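Local atomic coordinates of allophycocyanin beta-18 subunit apoprotein (Chroococcidiopsis thermalis PCC 7203, PDB entry 6HRK), a protein that binds biliverdin IX alpha and fluoresces in the far red, as an artificial biliprotein derived from a far-red-induced cyanobacterial allophycocyanin. Residues A43-T46 and R47-N50; G82-D85 and T86-L90; A18-V21 and V22-V26. The protein carries 18 engineered substitutions. One frame throughout, in Å; residues are numbered along the deposited sequence.

How the contacts relate
From the N terminus the chain passes contact 3 on helix 18-32, then contact 1 where helix 46-69 begins, then contact 2 on helix 77-90. The three lie in series: none nests in or crosses another, and each closes only a local turn of helix or helix start, not a long loop. Contacts 3 and 1 belong to consecutive helices and touch where Tyr49 OH lies 3.0 Å from Lys23 NZ. Contacts 1 and 2 do not meet, their nearest atoms being about 7 Å apart, yet both reach the biliverdin, which lies against helices 46-69 and 77-90 of this globin-like fold. Contact 3 is remote from contact 2, with centres 23 Å apart.

Contact 1. Residues A43-T46 and R47-N50; sequences AYTT and RRYN. With BLA (biliverdine IX alpha), chain E.
Thr45 is the N-cap of helix 46-69, its hydroxyl taking the backbone N-H of Arg48 at the helix start that carries part of the biliverdin pocket in this globin-like phycobiliprotein fold. Thr45 OG1 accepts from Arg48 N at 3.2 Å in a nearly straight capping bond (165°), and the backbone follows with Tyr49 N to Thr45 O and Asn50 N to Thr46 O. Threonine suits the cap because its hydroxyl replaces the acceptor of a missing turn; chi1 of 61° sets OG1 between the backbone N and the carbonyl carbon, facing the helix start.

Among the van der Waals contacts, the Arg48 chain crosses the threonine at a slant, with CG 3.3 Å from Thr45 OG1, while Arg48 CB rests 3.7 Å from the chromophore methyl CMD. Ala43, small enough for a buried site, makes the apolar contact, CB 4.2 Å from Tyr49 CB, at the edge of the tyrosine ring.

Charge enters through the extended Arg48 chain: chromophore O2D lies at the guanidinium edge, NE 4.5 Å away, so any attraction would be long-range. On the exposed side Thr46 and Asn50 run side by side, with Thr46 CG2 3.6 Å from Asn50 ND2.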
ATOM      1  N   ALA A  43       3.143   0.388 -15.537  1.00 34.35           N
ATOM      2  CA  ALA A  43       4.567   0.622 -15.272  1.00 34.63           C
ATOM      3  C   ALA A  43       5.471   0.241 -16.459  1.00 35.07           C
ATOM      4  O   ALA A  43       6.617  -0.170 -16.257  1.00 34.54           O
ATOM      5  CB  ALA A  43       4.987  -0.128 -14.013  1.00 34.50           C
ATOM      6  N   TYR A  44       4.967   0.399 -17.688  1.00 35.98           N
ATOM      7  CA  TYR A  44       5.733   0.050 -18.895  1.00 37.03           C
ATOM      8  C   TYR A  44       6.943   0.968 -19.062  1.00 36.88           C
ATOM      9  O   TYR A  44       8.085   0.505 -19.082  1.00 37.15           O
ATOM     10  CB  TYR A  44       4.857   0.110 -20.159  1.00 37.64           C
ATOM     11  CG  TYR A  44       5.632  -0.170 -21.437  1.00 38.24           C
ATOM     12  CD1 TYR A  44       6.350  -1.355 -21.588  1.00 38.57           C
ATOM     13  CD2 TYR A  44       5.668   0.755 -22.486  1.00 38.30           C
ATOM     14  CE1 TYR A  44       7.075  -1.623 -22.740  1.00 38.93           C
ATOM     15  CE2 TYR A  44       6.391   0.497 -23.647  1.00 38.46           C
ATOM     16  CZ  TYR A  44       7.093  -0.693 -23.769  1.00 38.96           C
ATOM     17  OH  TYR A  44       7.812  -0.966 -24.910  1.00 39.49           O
ATOM     18  N   THR A  45       6.679   2.267 -19.171  1.00 36.64           N
ATOM     19  CA  THR A  45       7.734   3.273 -19.292  1.00 36.68           C
ATOM     20  C   THR A  45       8.328   3.595 -17.921  1.00 36.17           C
ATOM     21  O   THR A  45       7.795   3.174 -16.890  1.00 36.16           O
ATOM     22  CB  THR A  45       7.194   4.575 -19.917  1.00 36.62           C
ATOM     23  OG1 THR A  45       6.163   5.118 -19.083  1.00 36.46           O
ATOM     24  CG2 THR A  45       6.626   4.308 -21.302  1.00 36.62           C
ATOM     25  N   THR A  46       9.430   4.342 -17.923  1.00 35.73           N
ATOM     26  CA  THR A  46      10.059   4.825 -16.690  1.00 35.62           C
ATOM     27  C   THR A  46       9.163   5.848 -15.979  1.00 36.17           C
ATOM     28  O   THR A  46       9.035   5.824 -14.751  1.00 35.86           O
ATOM     29  CB  THR A  46      11.438   5.458 -16.974  1.00 35.50           C
ATOM     30  OG1 THR A  46      12.252   4.531 -17.703  1.00 34.93           O
ATOM     31  CG2 THR A  46      12.150   5.849 -15.674  1.00 35.17           C
ATOM     32  N   ARG A  47       8.553   6.740 -16.761  1.00 36.69           N
ATOM     33  CA  ARG A  47       7.582   7.712 -16.252  1.00 37.13           C
ATOM     34  C   ARG A  47       6.456   7.031 -15.467  1.00 36.44           C
ATOM     35  O   ARG A  47       6.172   7.410 -14.329  1.00 36.26           O
ATOM     36  CB  ARG A  47       7.002   8.529 -17.415  1.00 38.39           C
ATOM     37  CG  ARG A  47       5.905   9.506 -17.025  1.00 39.68           C
ATOM     38  CD  ARG A  47       5.651  10.533 -18.112  1.00 41.04           C
ATOM     39  NE  ARG A  47       4.500  11.377 -17.787  1.00 42.28           N
ATOM     40  CZ  ARG A  47       4.510  12.413 -16.943  1.00 43.24           C
ATOM     41  NH1 ARG A  47       5.622  12.784 -16.299  1.00 43.29           N
ATOM     42  NH2 ARG A  47       3.384  13.094 -16.739  1.00 43.48           N
ATOM     43  N   ARG A  48       5.837   6.024 -16.080  1.00 35.69           N
ATOM     44  CA  ARG A  48       4.768   5.254 -15.437  1.00 35.05           C
ATOM     45  C   ARG A  48       5.252   4.472 -14.219  1.00 34.54           C
ATOM     46  O   ARG A  48       4.557   4.440 -13.202  1.00 34.56           O
ATOM     47  CB  ARG A  48       4.108   4.295 -16.431  1.00 35.53           C
ATOM     48  CG  ARG A  48       3.286   4.995 -17.495  1.00 35.98           C
ATOM     49  CD  ARG A  48       2.818   4.021 -18.560  1.00 36.59           C
ATOM     50  NE  ARG A  48       1.892   4.652 -19.498  1.00 37.50           N
ATOM     51  CZ  ARG A  48       1.508   4.139 -20.669  1.00 38.43           C
ATOM     52  NH1 ARG A  48       1.964   2.957 -21.094  1.00 38.81           N
ATOM     53  NH2 ARG A  48       0.657   4.822 -21.431  1.00 38.91           N
ATOM     54  N   TYR A  49       6.426   3.844 -14.322  1.00 33.45           N
ATOM     55  CA  TYR A  49       7.001   3.091 -13.198  1.00 32.70           C
ATOM     56  C   TYR A  49       7.262   3.989 -11.991  1.00 32.30           C
ATOM     57  O   TYR A  49       6.922   3.624 -10.861  1.00 32.03           O
ATOM     58  CB  TYR A  49       8.300   2.372 -13.594  1.00 32.50           C
ATOM     59  CG  TYR A  49       9.014   1.754 -12.405  1.00 32.36           C
ATOM     60  CD1 TYR A  49       8.570   0.555 -11.848  1.00 32.64           C
ATOM     61  CD2 TYR A  49      10.110   2.388 -11.813  1.00 32.40           C
ATOM     62  CE1 TYR A  49       9.212  -0.006 -10.751  1.00 32.68           C
ATOM     63  CE2 TYR A  49      10.755   1.835 -10.713  1.00 32.38           C
ATOM     64  CZ  TYR A  49      10.302   0.636 -10.188  1.00 32.50           C
ATOM     65  OH  TYR A  49      10.926   0.075  -9.100  1.00 32.48           O
ATOM     66  N   ASN A  50       7.877   5.148 -12.239  1.00 31.82           N
ATOM     67  CA  ASN A  50       8.118   6.151 -11.195  1.00 31.25           C
ATOM     68  C   ASN A  50       6.844   6.581 -10.476  1.00 30.89           C
ATOM     69  O   ASN A  50       6.820   6.645  -9.250  1.00 31.68           O
ATOM     70  CB  ASN A  50       8.826   7.389 -11.766  1.00 31.11           C
ATOM     71  CG  ASN A  50      10.328   7.194 -11.922  1.00 30.64           C
ATOM     72  OD1 ASN A  50      10.965   6.490 -11.140  1.00 30.39           O
ATOM     73  ND2 ASN A  50      10.905   7.844 -12.924  1.00 30.63           N
TER
HETATM   74  CHA BLA E 201      -1.581   8.681 -11.936  1.00 34.19           C
HETATM   75  NA  BLA E 201      -2.128   8.328  -9.411  1.00 34.84           N
HETATM   76  C1A BLA E 201      -2.181   9.004 -10.584  1.00 34.77           C
HETATM   77  C2A BLA E 201      -2.983  10.235 -10.364  1.00 35.17           C
HETATM   78  C3A BLA E 201      -3.384  10.224  -9.038  1.00 35.21           C
HETATM   79  C4A BLA E 201      -2.807   8.988  -8.434  1.00 34.68           C
HETATM   80  CMA BLA E 201      -4.230  11.275  -8.365  1.00 35.51           C
HETATM   81  CAA BLA E 201      -3.304  11.284 -11.412  1.00 35.38           C
HETATM   82  CBA BLA E 201      -2.614  12.620 -11.145  1.00 35.27           C
HETATM   83  CGA BLA E 201      -1.121  12.469 -10.982  1.00 35.34           C
HETATM   84  O1A BLA E 201      -0.657  12.421  -9.823  1.00 35.94           O
HETATM   85  O2A BLA E 201      -0.408  12.397 -12.003  1.00 35.34           O
HETATM   86  CHB BLA E 201      -2.964   8.483  -7.009  1.00 34.77           C
HETATM   87  NB  BLA E 201      -2.296  10.767  -6.008  1.00 35.12           N
HETATM   88  C1B BLA E 201      -2.724   9.480  -5.888  1.00 34.94           C
HETATM   89  C2B BLA E 201      -2.924   9.151  -4.531  1.00 34.79           C
HETATM   90  C3B BLA E 201      -2.622  10.254  -3.737  1.00 35.19           C
HETATM   91  C4B BLA E 201      -2.233  11.248  -4.758  1.00 35.25           C
HETATM   92  CMB BLA E 201      -3.388   7.806  -4.026  1.00 34.74           C
HETATM   93  OB  BLA E 201      -1.806  12.634  -4.461  1.00 35.54           O
HETATM   94  CAB BLA E 201      -2.700  10.353  -2.224  1.00 35.75           C
HETATM   95  CBB BLA E 201      -1.881  11.496  -1.663  1.00 36.25           C
HETATM   96  NC  BLA E 201      -1.001   3.384  -9.609  1.00 32.37           N
HETATM   97  C1C BLA E 201      -1.068   2.454  -8.658  1.00 32.09           C
HETATM   98  C2C BLA E 201      -0.403   1.207  -9.157  1.00 31.84           C
HETATM   99  C3C BLA E 201       0.588   1.850 -10.113  1.00 31.91           C
HETATM  100  C4C BLA E 201      -0.210   2.997 -10.758  1.00 32.44           C
HETATM  101  CMC BLA E 201       0.237   0.372  -8.055  1.00 32.13           C
HETATM  102  OC  BLA E 201      -1.531   2.588  -7.538  1.00 31.45           O
HETATM  103  CAC BLA E 201       1.362   0.886 -11.025  1.00 31.70           C
HETATM  104  CBC BLA E 201       0.518   0.292 -12.127  1.00 32.31           C
HETATM  105  CHD BLA E 201       0.700   4.121 -11.235  1.00 32.78           C
HETATM  106  ND  BLA E 201      -0.525   6.379 -11.291  1.00 33.71           N
HETATM  107  C1D BLA E 201       0.146   5.359 -11.901  1.00 32.99           C
HETATM  108  C2D BLA E 201       0.353   5.714 -13.328  1.00 33.46           C
HETATM  109  C3D BLA E 201      -0.310   7.021 -13.495  1.00 33.86           C
HETATM  110  C4D BLA E 201      -0.840   7.380 -12.156  1.00 34.01           C
HETATM  111  CMD BLA E 201       1.050   4.912 -14.397  1.00 33.49           C
HETATM  112  CAD BLA E 201      -0.415   7.842 -14.758  1.00 34.29           C
HETATM  113  CBD BLA E 201      -1.521   7.337 -15.665  1.00 34.64           C
HETATM  114  CGD BLA E 201      -1.486   8.163 -16.925  1.00 34.98           C
HETATM  115  O1D BLA E 201      -2.397   8.995 -17.107  1.00 35.72           O
HETATM  116  O2D BLA E 201      -0.543   7.989 -17.729  1.00 35.47           O

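Contact 2. Residues G82-D85 and T86-L90; sequences GFRD and TFNSL. Engineered in segment 82-85: Phe83 (natural residue Leu). With BLA (biliverdine IX alpha), chain E.
Phe83 and Phe87, one helical turn apart, offer their rings to biliverdin in different ways. One face of Phe83, an engineered residue in place of leucine, receives the chromophore methyl CMB, offset toward the ring's rim, with CE2 3.4 Å from it, and CZ comes 3.5 Å from C3B of the same pyrrole ring. Phe87 instead presents its edge: chromophore C4A lies in the ring plane there, and CE2 approaches chromophore OC at 3.2 Å. Between them Phe83 CB meets Phe87 CE1 at 4.4 Å. Leu90 CD2 stands 3.7 Å from chromophore O1D.

Behind this apolar side, hydroxyls turn back on the helix. Thr86 OG1 donates to Gly82 O at 2.8 Å, and Thr86 N reaches the same oxygen from the opposite face of its carbonyl plane; Ser89 OG and N grip Asp85 O likewise. Chi1 of -53° in Thr86 places OG1 beside the backbone N, where it can share that acceptor. Arg84 and Asn88 run side by side, guanidinium and amide planes only 14° from parallel.

Among the neighbouring helices, Phe83 packs on Met62 of helix 46-69, and Phe87 touches Asp55 there, itself hydrogen-bonded to biliverdin, as well as Leu94 and Thr97 of helix 94-115.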
ATOM      1  N   GLY A  82     -12.412   8.741  -4.968  1.00 34.13           N
ATOM      2  CA  GLY A  82     -11.945   9.587  -6.068  1.00 33.95           C
ATOM      3  C   GLY A  82     -10.830   8.951  -6.885  1.00 33.84           C
ATOM      4  O   GLY A  82     -10.816   9.074  -8.113  1.00 34.02           O
ATOM      5  N   PHE A  83      -9.903   8.269  -6.210  1.00 33.30           N
ATOM      6  CA  PHE A  83      -8.804   7.563  -6.892  1.00 33.36           C
ATOM      7  C   PHE A  83      -9.298   6.337  -7.660  1.00 33.81           C
ATOM      8  O   PHE A  83      -8.767   6.014  -8.724  1.00 33.86           O
ATOM      9  CB  PHE A  83      -7.700   7.135  -5.908  1.00 32.79           C
ATOM     10  CG  PHE A  83      -7.146   8.258  -5.063  1.00 31.90           C
ATOM     11  CD1 PHE A  83      -6.872   9.512  -5.612  1.00 31.59           C
ATOM     12  CD2 PHE A  83      -6.874   8.051  -3.714  1.00 31.49           C
ATOM     13  CE1 PHE A  83      -6.359  10.534  -4.830  1.00 31.52           C
ATOM     14  CE2 PHE A  83      -6.360   9.070  -2.927  1.00 31.65           C
ATOM     15  CZ  PHE A  83      -6.100  10.313  -3.486  1.00 31.83           C
ATOM     16  N   ARG A  84     -10.302   5.656  -7.109  1.00 34.42           N
ATOM     17  CA  ARG A  84     -10.975   4.537  -7.783  1.00 34.82           C
ATOM     18  C   ARG A  84     -11.483   4.934  -9.173  1.00 34.90           C
ATOM     19  O   ARG A  84     -11.218   4.238 -10.158  1.00 34.91           O
ATOM     20  CB  ARG A  84     -12.135   4.030  -6.912  1.00 35.02           C
ATOM     21  CG  ARG A  84     -13.017   2.957  -7.535  1.00 35.57           C
ATOM     22  CD  ARG A  84     -14.017   2.431  -6.519  1.00 36.07           C
ATOM     23  NE  ARG A  84     -14.982   3.452  -6.092  1.00 35.94           N
ATOM     24  CZ  ARG A  84     -15.662   3.455  -4.939  1.00 36.64           C
ATOM     25  NH1 ARG A  84     -15.505   2.493  -4.026  1.00 36.43           N
ATOM     26  NH2 ARG A  84     -16.514   4.449  -4.688  1.00 37.09           N
ATOM     27  N   ASP A  85     -12.198   6.058  -9.239  1.00 34.50           N
ATOM     28  CA  ASP A  85     -12.753   6.564 -10.504  1.00 34.08           C
ATOM     29  C   ASP A  85     -11.659   7.037 -11.461  1.00 33.63           C
ATOM     30  O   ASP A  85     -11.754   6.825 -12.671  1.00 34.56           O
ATOM     31  CB  ASP A  85     -13.743   7.713 -10.253  1.00 33.90           C
ATOM     32  CG  ASP A  85     -14.965   7.282  -9.448  1.00 33.71           C
ATOM     33  OD1 ASP A  85     -15.523   6.197  -9.717  1.00 33.49           O
ATOM     34  OD2 ASP A  85     -15.375   8.044  -8.549  1.00 33.84           O
ATOM     35  N   THR A  86     -10.630   7.681 -10.915  1.00 33.21           N
ATOM     36  CA  THR A  86      -9.479   8.131 -11.699  1.00 33.11           C
ATOM     37  C   THR A  86      -8.730   6.949 -12.322  1.00 32.97           C
ATOM     38  O   THR A  86      -8.413   6.964 -13.509  1.00 32.04           O
ATOM     39  CB  THR A  86      -8.504   8.952 -10.827  1.00 33.17           C
ATOM     40  OG1 THR A  86      -9.216  10.010 -10.172  1.00 33.20           O
ATOM     41  CG2 THR A  86      -7.374   9.548 -11.666  1.00 33.06           C
ATOM     42  N   PHE A  87      -8.466   5.929 -11.510  1.00 33.64           N
ATOM     43  CA  PHE A  87      -7.724   4.738 -11.945  1.00 34.17           C
ATOM     44  C   PHE A  87      -8.462   3.969 -13.043  1.00 35.26           C
ATOM     45  O   PHE A  87      -7.838   3.507 -14.003  1.00 35.62           O
ATOM     46  CB  PHE A  87      -7.433   3.817 -10.750  1.00 34.13           C
ATOM     47  CG  PHE A  87      -6.246   4.235  -9.911  1.00 33.79           C
ATOM     48  CD1 PHE A  87      -5.900   5.580  -9.727  1.00 33.83           C
ATOM     49  CD2 PHE A  87      -5.481   3.269  -9.271  1.00 33.61           C
ATOM     50  CE1 PHE A  87      -4.811   5.936  -8.945  1.00 33.70           C
ATOM     51  CE2 PHE A  87      -4.394   3.622  -8.487  1.00 33.52           C
ATOM     52  CZ  PHE A  87      -4.056   4.956  -8.322  1.00 33.57           C
ATOM     53  N   ASN A  88      -9.781   3.839 -12.893  1.00 36.29           N
ATOM     54  CA  ASN A  88     -10.647   3.277 -13.944  1.00 36.43           C
ATOM     55  C   ASN A  88     -10.610   4.088 -15.243  1.00 36.58           C
ATOM     56  O   ASN A  88     -10.576   3.516 -16.334  1.00 36.73           O
ATOM     57  CB  ASN A  88     -12.102   3.172 -13.463  1.00 36.40           C
ATOM     58  CG  ASN A  88     -12.316   2.058 -12.452  1.00 36.77           C
ATOM     59  OD1 ASN A  88     -11.614   1.047 -12.453  1.00 37.48           O
ATOM     60  ND2 ASN A  88     -13.310   2.234 -11.588  1.00 37.24           N
ATOM     61  N   SER A  89     -10.627   5.416 -15.112  1.00 36.75           N
ATOM     62  CA  SER A  89     -10.556   6.321 -16.263  1.00 36.82           C
ATOM     63  C   SER A  89      -9.204   6.252 -16.974  1.00 37.09           C
ATOM     64  O   SER A  89      -9.152   6.189 -18.204  1.00 37.74           O
ATOM     65  CB  SER A  89     -10.825   7.766 -15.832  1.00 36.79           C
ATOM     66  OG  SER A  89     -12.094   7.900 -15.214  1.00 36.49           O
ATOM     67  N   LEU A  90      -8.121   6.257 -16.195  1.00 37.29           N
ATOM     68  CA  LEU A  90      -6.754   6.223 -16.742  1.00 37.10           C
ATOM     69  C   LEU A  90      -6.223   4.817 -17.071  1.00 36.50           C
ATOM     70  O   LEU A  90      -5.083   4.685 -17.517  1.00 36.29           O
ATOM     71  CB  LEU A  90      -5.787   6.926 -15.776  1.00 37.09           C
ATOM     72  CG  LEU A  90      -6.101   8.379 -15.405  1.00 37.13           C
ATOM     73  CD1 LEU A  90      -5.109   8.886 -14.367  1.00 37.43           C
ATOM     74  CD2 LEU A  90      -6.094   9.293 -16.619  1.00 37.11           C
TER
HETATM   75  CHA BLA E 201      -1.581   8.681 -11.936  1.00 34.19           C
HETATM   76  NA  BLA E 201      -2.128   8.328  -9.411  1.00 34.84           N
HETATM   77  C1A BLA E 201      -2.181   9.004 -10.584  1.00 34.77           C
HETATM   78  C2A BLA E 201      -2.983  10.235 -10.364  1.00 35.17           C
HETATM   79  C3A BLA E 201      -3.384  10.224  -9.038  1.00 35.21           C
HETATM   80  C4A BLA E 201      -2.807   8.988  -8.434  1.00 34.68           C
HETATM   81  CMA BLA E 201      -4.230  11.275  -8.365  1.00 35.51           C
HETATM   82  CAA BLA E 201      -3.304  11.284 -11.412  1.00 35.38           C
HETATM   83  CBA BLA E 201      -2.614  12.620 -11.145  1.00 35.27           C
HETATM   84  CGA BLA E 201      -1.121  12.469 -10.982  1.00 35.34           C
HETATM   85  O1A BLA E 201      -0.657  12.421  -9.823  1.00 35.94           O
HETATM   86  O2A BLA E 201      -0.408  12.397 -12.003  1.00 35.34           O
HETATM   87  CHB BLA E 201      -2.964   8.483  -7.009  1.00 34.77           C
HETATM   88  NB  BLA E 201      -2.296  10.767  -6.008  1.00 35.12           N
HETATM   89  C1B BLA E 201      -2.724   9.480  -5.888  1.00 34.94           C
HETATM   90  C2B BLA E 201      -2.924   9.151  -4.531  1.00 34.79           C
HETATM   91  C3B BLA E 201      -2.622  10.254  -3.737  1.00 35.19           C
HETATM   92  C4B BLA E 201      -2.233  11.248  -4.758  1.00 35.25           C
HETATM   93  CMB BLA E 201      -3.388   7.806  -4.026  1.00 34.74           C
HETATM   94  OB  BLA E 201      -1.806  12.634  -4.461  1.00 35.54           O
HETATM   95  CAB BLA E 201      -2.700  10.353  -2.224  1.00 35.75           C
HETATM   96  CBB BLA E 201      -1.881  11.496  -1.663  1.00 36.25           C
HETATM   97  NC  BLA E 201      -1.001   3.384  -9.609  1.00 32.37           N
HETATM   98  C1C BLA E 201      -1.068   2.454  -8.658  1.00 32.09           C
HETATM   99  C2C BLA E 201      -0.403   1.207  -9.157  1.00 31.84           C
HETATM  100  C3C BLA E 201       0.588   1.850 -10.113  1.00 31.91           C
HETATM  101  C4C BLA E 201      -0.210   2.997 -10.758  1.00 32.44           C
HETATM  102  CMC BLA E 201       0.237   0.372  -8.055  1.00 32.13           C
HETATM  103  OC  BLA E 201      -1.531   2.588  -7.538  1.00 31.45           O
HETATM  104  CAC BLA E 201       1.362   0.886 -11.025  1.00 31.70           C
HETATM  105  CBC BLA E 201       0.518   0.292 -12.127  1.00 32.31           C
HETATM  106  CHD BLA E 201       0.700   4.121 -11.235  1.00 32.78           C
HETATM  107  ND  BLA E 201      -0.525   6.379 -11.291  1.00 33.71           N
HETATM  108  C1D BLA E 201       0.146   5.359 -11.901  1.00 32.99           C
HETATM  109  C2D BLA E 201       0.353   5.714 -13.328  1.00 33.46           C
HETATM  110  C3D BLA E 201      -0.310   7.021 -13.495  1.00 33.86           C
HETATM  111  C4D BLA E 201      -0.840   7.380 -12.156  1.00 34.01           C
HETATM  112  CMD BLA E 201       1.050   4.912 -14.397  1.00 33.49           C
HETATM  113  CAD BLA E 201      -0.415   7.842 -14.758  1.00 34.29           C
HETATM  114  CBD BLA E 201      -1.521   7.337 -15.665  1.00 34.64           C
HETATM  115  CGD BLA E 201      -1.486   8.163 -16.925  1.00 34.98           C
HETATM  116  O1D BLA E 201      -2.397   8.995 -17.107  1.00 35.72           O
HETATM  117  O2D BLA E 201      -0.543   7.989 -17.729  1.00 35.47           O

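Contact 3. Residues A18-V21 and V22-V26; sequences AAEV and VKTAV. Engineered in segment 18-21: Val21 (natural residue Ile).
Thr24 turns its hydroxyl back toward Glu20 through a chi1 of -52°, which places OG1 beside its own backbone N and leaves the methyl CG2 anti to that nitrogen. Glu20 sends CG anti to its backbone N (chi1 -163°), then bends at chi2, and this brings the carboxylate round to the same threonine: the two side chains cross at an angle, with OE2 3.2 Å from Thr24 OG1.

These residues form one turn of helix 18-32. Glu20 O is held by two donors of Thr24, the backbone N at 2.7 Å and the hydroxyl OG1 at 2.6 Å. The amide comes in nearly in line with the C=O bond, beyond its oxygen; the hydroxyl lies above the carbonyl plane, 44° out of it and not on a lone pair. Replacing Thr24 by a valine would remove the hydroxyl, and Glu20 O would probably be left with the amide as its remaining donor here, while OE2 would lose its polar neighbour.

Ordinary helix bonds flank this pair. Lys23 N donates to Ala19 O and Ala25 N to Val21 O; the bond from Val22 N to Ala18 O, at 3.4 Å, is weak. Lys23 folds its aliphatic chain back, CD lying 3.4 Å from Ala19 O, as a long flexible residue can, and, though exposed, leans over toward helix 46-69.

On the buried flank Val21, engineered in place of isoleucine, packs on Met104, Ile107 and Val108 of helix 94-115, and Ala25, small enough to sit between two helices, touches Met104 there and Met56 of helix 46-69; Val26 touches Val53 and Met56.

Chemically, this stretch of helix is amphipathic: Val21, Ala25 and Val26 meet helices 46-69 and 94-115, Glu20 keeps its charge on the exposed side, and Thr24 spends its hydroxyl proton on the backbone.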
ATOM      1  N   ALA A  18      10.792   2.366   4.515  1.00 45.16           N
ATOM      2  CA  ALA A  18       9.769   2.817   3.562  1.00 44.37           C
ATOM      3  C   ALA A  18      10.129   2.484   2.116  1.00 44.09           C
ATOM      4  O   ALA A  18       9.317   1.907   1.386  1.00 43.88           O
ATOM      5  CB  ALA A  18       9.536   4.316   3.707  1.00 43.96           C
ATOM      6  N   ALA A  19      11.347   2.851   1.717  1.00 43.21           N
ATOM      7  CA  ALA A  19      11.830   2.629   0.348  1.00 42.51           C
ATOM      8  C   ALA A  19      11.936   1.145  -0.014  1.00 41.76           C
ATOM      9  O   ALA A  19      11.590   0.760  -1.129  1.00 40.71           O
ATOM     10  CB  ALA A  19      13.173   3.320   0.141  1.00 42.35           C
ATOM     11  N   GLU A  20      12.402   0.321   0.927  1.00 41.37           N
ATOM     12  CA  GLU A  20      12.578  -1.115   0.684  1.00 41.32           C
ATOM     13  C   GLU A  20      11.254  -1.870   0.616  1.00 40.66           C
ATOM     14  O   GLU A  20      11.090  -2.735  -0.240  1.00 41.61           O
ATOM     15  CB  GLU A  20      13.458  -1.752   1.759  1.00 42.16           C
ATOM     16  CG  GLU A  20      14.023  -3.119   1.370  1.00 42.74           C
ATOM     17  CD  GLU A  20      13.882  -4.167   2.462  1.00 43.22           C
ATOM     18  OE1 GLU A  20      14.160  -3.863   3.641  1.00 43.80           O
ATOM     19  OE2 GLU A  20      13.496  -5.309   2.136  1.00 43.49           O
ATOM     20  N   VAL A  21      10.329  -1.556   1.526  1.00 39.79           N
ATOM     21  CA  VAL A  21       8.989  -2.175   1.536  1.00 39.16           C
ATOM     22  C   VAL A  21       8.274  -1.983   0.192  1.00 38.32           C
ATOM     23  O   VAL A  21       7.635  -2.913  -0.301  1.00 37.83           O
ATOM     24  CB  VAL A  21       8.112  -1.641   2.707  1.00 39.00           C
ATOM     25  CG1 VAL A  21       6.635  -1.993   2.531  1.00 38.72           C
ATOM     26  CG2 VAL A  21       8.619  -2.181   4.040  1.00 39.33           C
ATOM     27  N   VAL A  22       8.391  -0.785  -0.385  1.00 37.69           N
ATOM     28  CA  VAL A  22       7.820  -0.490  -1.703  1.00 37.41           C
ATOM     29  C   VAL A  22       8.547  -1.324  -2.757  1.00 37.75           C
ATOM     30  O   VAL A  22       7.930  -2.165  -3.407  1.00 38.41           O
ATOM     31  CB  VAL A  22       7.887   1.023  -2.050  1.00 37.12           C
ATOM     32  CG1 VAL A  22       7.469   1.284  -3.496  1.00 36.94           C
ATOM     33  CG2 VAL A  22       7.004   1.832  -1.103  1.00 37.00           C
ATOM     34  N   LYS A  23       9.857  -1.113  -2.888  1.00 37.63           N
ATOM     35  CA  LYS A  23      10.691  -1.831  -3.876  1.00 37.72           C
ATOM     36  C   LYS A  23      10.546  -3.359  -3.817  1.00 37.20           C
ATOM     37  O   LYS A  23      10.559  -4.021  -4.856  1.00 37.37           O
ATOM     38  CB  LYS A  23      12.175  -1.431  -3.747  1.00 38.34           C
ATOM     39  CG  LYS A  23      12.614  -0.289  -4.666  1.00 38.47           C
ATOM     40  CD  LYS A  23      11.817   0.994  -4.467  1.00 38.37           C
ATOM     41  CE  LYS A  23      12.237   2.075  -5.455  1.00 38.78           C
ATOM     42  NZ  LYS A  23      11.877   1.758  -6.869  1.00 38.58           N
ATOM     43  N   THR A  24      10.407  -3.902  -2.609  1.00 36.65           N
ATOM     44  CA  THR A  24      10.150  -5.331  -2.408  1.00 36.36           C
ATOM     45  C   THR A  24       8.736  -5.716  -2.864  1.00 36.47           C
ATOM     46  O   THR A  24       8.547  -6.771  -3.477  1.00 36.61           O
ATOM     47  CB  THR A  24      10.328  -5.730  -0.923  1.00 36.17           C
ATOM     48  OG1 THR A  24      11.607  -5.289  -0.453  1.00 35.56           O
ATOM     49  CG2 THR A  24      10.217  -7.246  -0.737  1.00 36.03           C
ATOM     50  N   ALA A  25       7.755  -4.867  -2.553  1.00 36.15           N
ATOM     51  CA  ALA A  25       6.360  -5.094  -2.950  1.00 35.65           C
ATOM     52  C   ALA A  25       6.133  -5.008  -4.462  1.00 35.41           C
ATOM     53  O   ALA A  25       5.375  -5.811  -5.011  1.00 35.17           O
ATOM     54  CB  ALA A  25       5.433  -4.122  -2.231  1.00 35.62           C
ATOM     55  N   VAL A  26       6.786  -4.052  -5.130  1.00 35.41           N
ATOM     56  CA  VAL A  26       6.583  -3.854  -6.579  1.00 35.99           C
ATOM     57  C   VAL A  26       7.249  -4.994  -7.355  1.00 36.24           C
ATOM     58  O   VAL A  26       6.738  -5.422  -8.390  1.00 36.05           O
ATOM     59  CB  VAL A  26       7.122  -2.504  -7.159  1.00 36.35           C
ATOM     60  CG1 VAL A  26       6.263  -2.071  -8.342  1.00 36.16           C
ATOM     61  CG2 VAL A  26       7.170  -1.373  -6.139  1.00 36.75           C
TER